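Local atomic coordinates of sulfur oxidation protein soxB (Thermus thermophilus, PDB entry 2WDD), a protein that hydrolyses the sulfur-sulfur bond of a cysteine S-thiosulfonate in the Sox sulfur-oxidation pathway, and carries a pair of manganese ions. Residues I189-D192 with L193-D196; P478-T482 with G483-R487. All coordinates share one frame; numbering follows the deposited sequence. Where two conformers were deposited one is given.

Following the chain from the N terminus, interaction 1 comes first: residues 189-196 run out along strand 190-191, turn over a loop and come back, so that the contact closes this short excursion on itself. Interaction 2 lies much later, where residues 478-487 close the connection between strand 472-476 and its antiparallel neighbour 486-487, in the C-terminal domain of the 5'-nucleotidase family. The two follow each other in series and neither nests nor crosses; the nearest atoms of interaction 1 and interaction 2 are about 30 Å apart. Interaction 1 ends the outgoing strand 190-191, which pairs antiparallel with 234-235, whereas interaction 2 packs its turn against helix 439-453.

Interaction 1 of 2, residues I189-D192 with L193-D196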
loop_
_atom_site.group_PDB
_atom_site.type_symbol
_atom_site.label_atom_id
_atom_site.label_comp_id
_atom_site.label_asym_id
_atom_site.label_seq_id
_atom_site.Cartn_x
_atom_site.Cartn_y
_atom_site.Cartn_z
ATOM N N ILE A 189 -9.367 11.662 -13.387
ATOM C CA ILE A 189 -9.494 10.652 -14.432
ATOM C C ILE A 189 -10.325 11.284 -15.544
ATOM O O ILE A 189 -11.510 11.553 -15.362
ATOM C CB ILE A 189 -10.121 9.358 -13.899
ATOM C CG1 ILE A 189 -9.234 8.771 -12.789
ATOM C CG2 ILE A 189 -10.274 8.316 -15.026
ATOM C CD1 ILE A 189 -9.851 7.612 -12.044
ATOM N N VAL A 190 -9.681 11.552 -16.676
ATOM C CA VAL A 190 -10.347 12.216 -17.792
ATOM C C VAL A 190 -10.080 11.461 -19.080
ATOM O O VAL A 190 -9.156 10.653 -19.164
ATOM C CB VAL A 190 -9.876 13.691 -17.919
ATOM C CG1 VAL A 190 -10.063 14.440 -16.589
ATOM C CG2 VAL A 190 -8.412 13.767 -18.388
ATOM N N ASP A 191 -10.873 11.750 -20.101
ATOM C CA ASP A 191 -10.651 11.120 -21.391
ATOM C C ASP A 191 -9.382 11.729 -21.977
ATOM O O ASP A 191 -9.159 12.937 -21.860
ATOM C CB ASP A 191 -11.820 11.420 -22.323
ATOM C CG ASP A 191 -11.573 10.907 -23.705
ATOM O OD1 ASP A 191 -11.599 9.674 -23.872
ATOM O OD2 ASP A 191 -11.215 11.725 -24.578
ATOM N N ASP A 192 -8.530 10.901 -22.577
ATOM C CA ASP A 192 -7.250 11.385 -23.079
ATOM C C ASP A 192 -7.248 12.203 -24.369
ATOM O O ASP A 192 -6.219 12.760 -24.765
ATOM C CB ASP A 192 -6.195 10.270 -23.095
ATOM C CG ASP A 192 -6.389 9.278 -24.234
ATOM O OD1 ASP A 192 -7.410 9.351 -24.952
ATOM O OD2 ASP A 192 -5.507 8.408 -24.403
ATOM N N LEU A 193 -8.410 12.314 -25.001
ATOM C CA LEU A 193 -8.535 13.069 -26.241
ATOM C C LEU A 193 -9.301 14.376 -26.053
ATOM O O LEU A 193 -8.907 15.412 -26.586
ATOM C CB LEU A 193 -9.214 12.211 -27.307
ATOM C CG LEU A 193 -9.523 12.848 -28.664
ATOM C CD1 LEU A 193 -8.232 13.298 -29.324
ATOM C CD2 LEU A 193 -10.250 11.845 -29.549
ATOM N N PHE A 194 -10.419 14.323 -25.331
ATOM C CA PHE A 194 -11.239 15.520 -25.124
ATOM C C PHE A 194 -11.007 16.168 -23.756
ATOM O O PHE A 194 -11.342 17.341 -23.554
ATOM C CB PHE A 194 -12.728 15.166 -25.212
ATOM C CG PHE A 194 -13.207 14.837 -26.601
ATOM C CD1 PHE A 194 -13.908 15.776 -27.343
ATOM C CD2 PHE A 194 -13.024 13.569 -27.133
ATOM C CE1 PHE A 194 -14.384 15.463 -28.605
ATOM C CE2 PHE A 194 -13.502 13.246 -28.395
ATOM C CZ PHE A 194 -14.176 14.198 -29.133
ATOM N N GLY A 195 -10.534 15.386 -22.792
ATOM C CA GLY A 195 -10.301 15.912 -21.463
ATOM C C GLY A 195 -11.507 15.976 -20.537
ATOM O O GLY A 195 -11.400 16.533 -19.442
ATOM N N ASP A 196 -12.648 15.422 -20.942
ATOM C CA ASP A 196 -13.812 15.449 -20.057
ATOM C C ASP A 196 -13.629 14.465 -18.906
ATOM O O ASP A 196 -13.217 13.318 -19.100
ATOM C CB ASP A 196 -15.115 15.143 -20.811
ATOM C CG ASP A 196 -15.018 13.900 -21.680
ATOM O OD1 ASP A 196 -14.171 13.890 -22.588
ATOM O OD2 ASP A 196 -15.857 12.983 -21.522
#
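Asp191 turns its CG anti to the backbone N (chi1 174°), which swings the carboxylate forward over the bend to meet the amides of Leu193 and Phe194. OD2 takes both. The N-H of Phe194 approaches nearly along the C-O axis, 2.8 Å from Phe194 N to Asp191 OD2 and almost straight at 167°, while Leu193 N comes to the same oxygen from above the carboxylate plane at 2.9 Å. Asp191 OD2 also lies at the edge of the Phe194 ring, in its plane, 3.6 Å from CD2. Behind the side chain the backbone closes the same bend: Gly195 N donates to Asp191 O at 3.0 Å. Side-chain bonds to the second and third residues ahead, joined to a main-chain bond to the fourth, make this an Asx motif. It forms the tight reversal after strand 190-191, and Gly195 takes the positive phi that the bend needs, where a side chain would crowd the Phe194 carbonyl oxygen. Beyond it the returning chain pairs with the outgoing one, Asp191 N giving its hydrogen to Asp196 O at 3.0 Å, and the pairing continues at Ile189 with Leu198. The Asp196 carboxylate folds back until OD1 rests 3.4 Å from Asp191 CB. That leaves Asp196 OD1 4.2 Å from Asp191 OD2, a proximity of like charges that the two amide donors on OD2 may partly offset.

Interaction 2 of 2, residues P478-T482 with G483-R487; sequences PDAPT and GERVR
Gly483 follows Thr482 at the third position of a type II beta turn, Pro481 to Glu484, within the connection between the antiparallel strands 472-476 and 486-487 of the C-terminal domain. Its positive phi suits glycine, since a CB here would clash with Thr482 O. Glu484 N closes the turn by donating a hydrogen bond to Pro481 O at 2.9 Å. Glu484 stretches its chain across the proline ring, OE1 3.6 Å from Pro481 CD, and the backbone O of Glu484 lies 3.4 Å from Ala480 CB. Arg485 then doubles back beneath the turn: CG stands anti to the carbonyl carbon (chi1 -66°) and the chain runs extended to NE, carrying the guanidinium to the outgoing half of the loop. Ala480 O lies over one face, toward the rim, and is not bonded to it. Arg485 NE hydrogen-bonds Pro478 O, 3.2 Å away, in the guanidinium plane and fairly straight (163°), although the donor stands well above the carbonyl plane. Ala450 and Ser451 of helix 439-453 also touch the arginine. Arg485 NH1 hydrogen-bonds Thr482 OG1 at 3.0 Å, somewhat out of plane. A leucine in place of Arg485 would probably leave Pro478 O without NE, Thr482 OG1 without NH1, and the outgoing half of the loop freer to shift. Arg485 NH2 donates at 2.8 Å to a water that in turn gives a hydrogen to Pro478 O, 2.7 Å from the water oxygen.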
loop_
_atom_site.group_PDB
_atom_site.type_symbol
_atom_site.label_atom_id
_atom_site.label_comp_id
_atom_site.label_asym_id
_atom_site.label_seq_id
_atom_site.Cartn_x
_atom_site.Cartn_y
_atom_site.Cartn_z
ATOM N N PRO A 478 22.263 7.607 -0.346
ATOM C CA PRO A 478 21.080 8.399 -0.672
ATOM C C PRO A 478 21.351 9.889 -0.882
ATOM O O PRO A 478 20.633 10.556 -1.633
ATOM C CB PRO A 478 20.154 8.171 0.529
ATOM C CG PRO A 478 21.046 7.754 1.631
ATOM C CD PRO A 478 22.177 6.996 0.991
ATOM N N ASP A 479 22.400 10.403 -0.248
ATOM C CA ASP A 479 22.716 11.823 -0.339
ATOM C C ASP A 479 23.648 12.205 -1.489
ATOM O O ASP A 479 23.920 13.391 -1.697
ATOM C CB ASP A 479 23.282 12.327 0.987
ATOM C CG ASP A 479 22.291 12.186 2.126
ATOM O OD1 ASP A 479 21.173 12.726 1.999
ATOM O OD2 ASP A 479 22.648 11.565 3.148
ATOM N N ALA A 480 24.135 11.217 -2.232
ATOM C CA ALA A 480 25.020 11.491 -3.359
ATOM C C ALA A 480 24.219 12.046 -4.535
ATOM O O ALA A 480 23.000 11.909 -4.596
ATOM C CB ALA A 480 25.776 10.230 -3.768
ATOM N N PRO A 481 24.906 12.692 -5.489
ATOM C CA PRO A 481 24.206 13.241 -6.651
ATOM C C PRO A 481 23.681 12.117 -7.523
ATOM O O PRO A 481 24.207 11.000 -7.495
ATOM C CB PRO A 481 25.320 13.970 -7.421
ATOM C CG PRO A 481 26.435 14.151 -6.475
ATOM C CD PRO A 481 26.339 13.033 -5.473
ATOM N N THR A 482 22.698 12.429 -8.361
ATOM C CA THR A 482 22.214 11.450 -9.315
ATOM C C THR A 482 23.410 10.979 -10.132
ATOM O O THR A 482 24.228 11.789 -10.572
ATOM C CB THR A 482 21.149 12.046 -10.231
ATOM O OG1 THR A 482 19.939 12.213 -9.488
ATOM C CG2 THR A 482 20.901 11.129 -11.423
ATOM N N GLY A 483 23.516 9.669 -10.322
ATOM C CA GLY A 483 24.615 9.076 -11.051
ATOM C C GLY A 483 25.691 8.529 -10.129
ATOM O O GLY A 483 26.541 7.742 -10.550
ATOM N N GLU A 484 25.639 8.930 -8.861
ATOM C CA GLU A 484 26.627 8.502 -7.880
ATOM C C GLU A 484 26.017 7.846 -6.638
ATOM O O GLU A 484 26.717 7.603 -5.660
ATOM C CB GLU A 484 27.507 9.690 -7.473
ATOM C CG GLU A 484 28.165 10.380 -8.670
ATOM C CD GLU A 484 28.942 11.630 -8.288
ATOM O OE1 GLU A 484 29.331 11.749 -7.109
ATOM O OE2 GLU A 484 29.177 12.483 -9.176
ATOM N N ARG A 485 24.724 7.544 -6.677
ATOM C CA ARG A 485 24.084 6.922 -5.510
ATOM C C ARG A 485 24.356 5.437 -5.369
ATOM O O ARG A 485 24.339 4.902 -4.263
ATOM C CB ARG A 485 22.580 7.172 -5.495
ATOM C CG ARG A 485 22.199 8.621 -5.292
ATOM C CD ARG A 485 20.709 8.763 -5.061
ATOM N NE ARG A 485 20.367 10.151 -4.783
ATOM C CZ ARG A 485 19.966 11.014 -5.709
ATOM N NH1 ARG A 485 19.829 10.618 -6.970
ATOM N NH2 ARG A 485 19.694 12.269 -5.371
ATOM N N VAL A 486 24.556 4.762 -6.493
ATOM C CA VAL A 486 24.775 3.323 -6.499
ATOM C C VAL A 486 26.232 3.047 -6.832
ATOM O O VAL A 486 26.716 3.421 -7.902
ATOM C CB VAL A 486 23.808 2.624 -7.477
ATOM C CG1 VAL A 486 24.098 1.129 -7.569
ATOM C CG2 VAL A 486 22.362 2.885 -7.070
ATOM N N ARG A 487 26.935 2.404 -5.906
ATOM C CA ARG A 487 28.332 2.082 -6.149
ATOM C C ARG A 487 28.734 0.695 -5.669
ATOM O O ARG A 487 27.951 -0.015 -5.034
ATOM C CB ARG A 487 29.261 3.160 -5.581
ATOM C CG ARG A 487 29.059 3.466 -4.106
ATOM C CD ARG A 487 30.278 4.182 -3.548
ATOM N NE ARG A 487 29.985 4.935 -2.334
ATOM C CZ ARG A 487 30.851 5.102 -1.340
ATOM N NH1 ARG A 487 32.058 4.561 -1.418
ATOM N NH2 ARG A 487 30.511 5.805 -0.269
HETATM O O HOH W 1 19.617 12.828 -2.621
#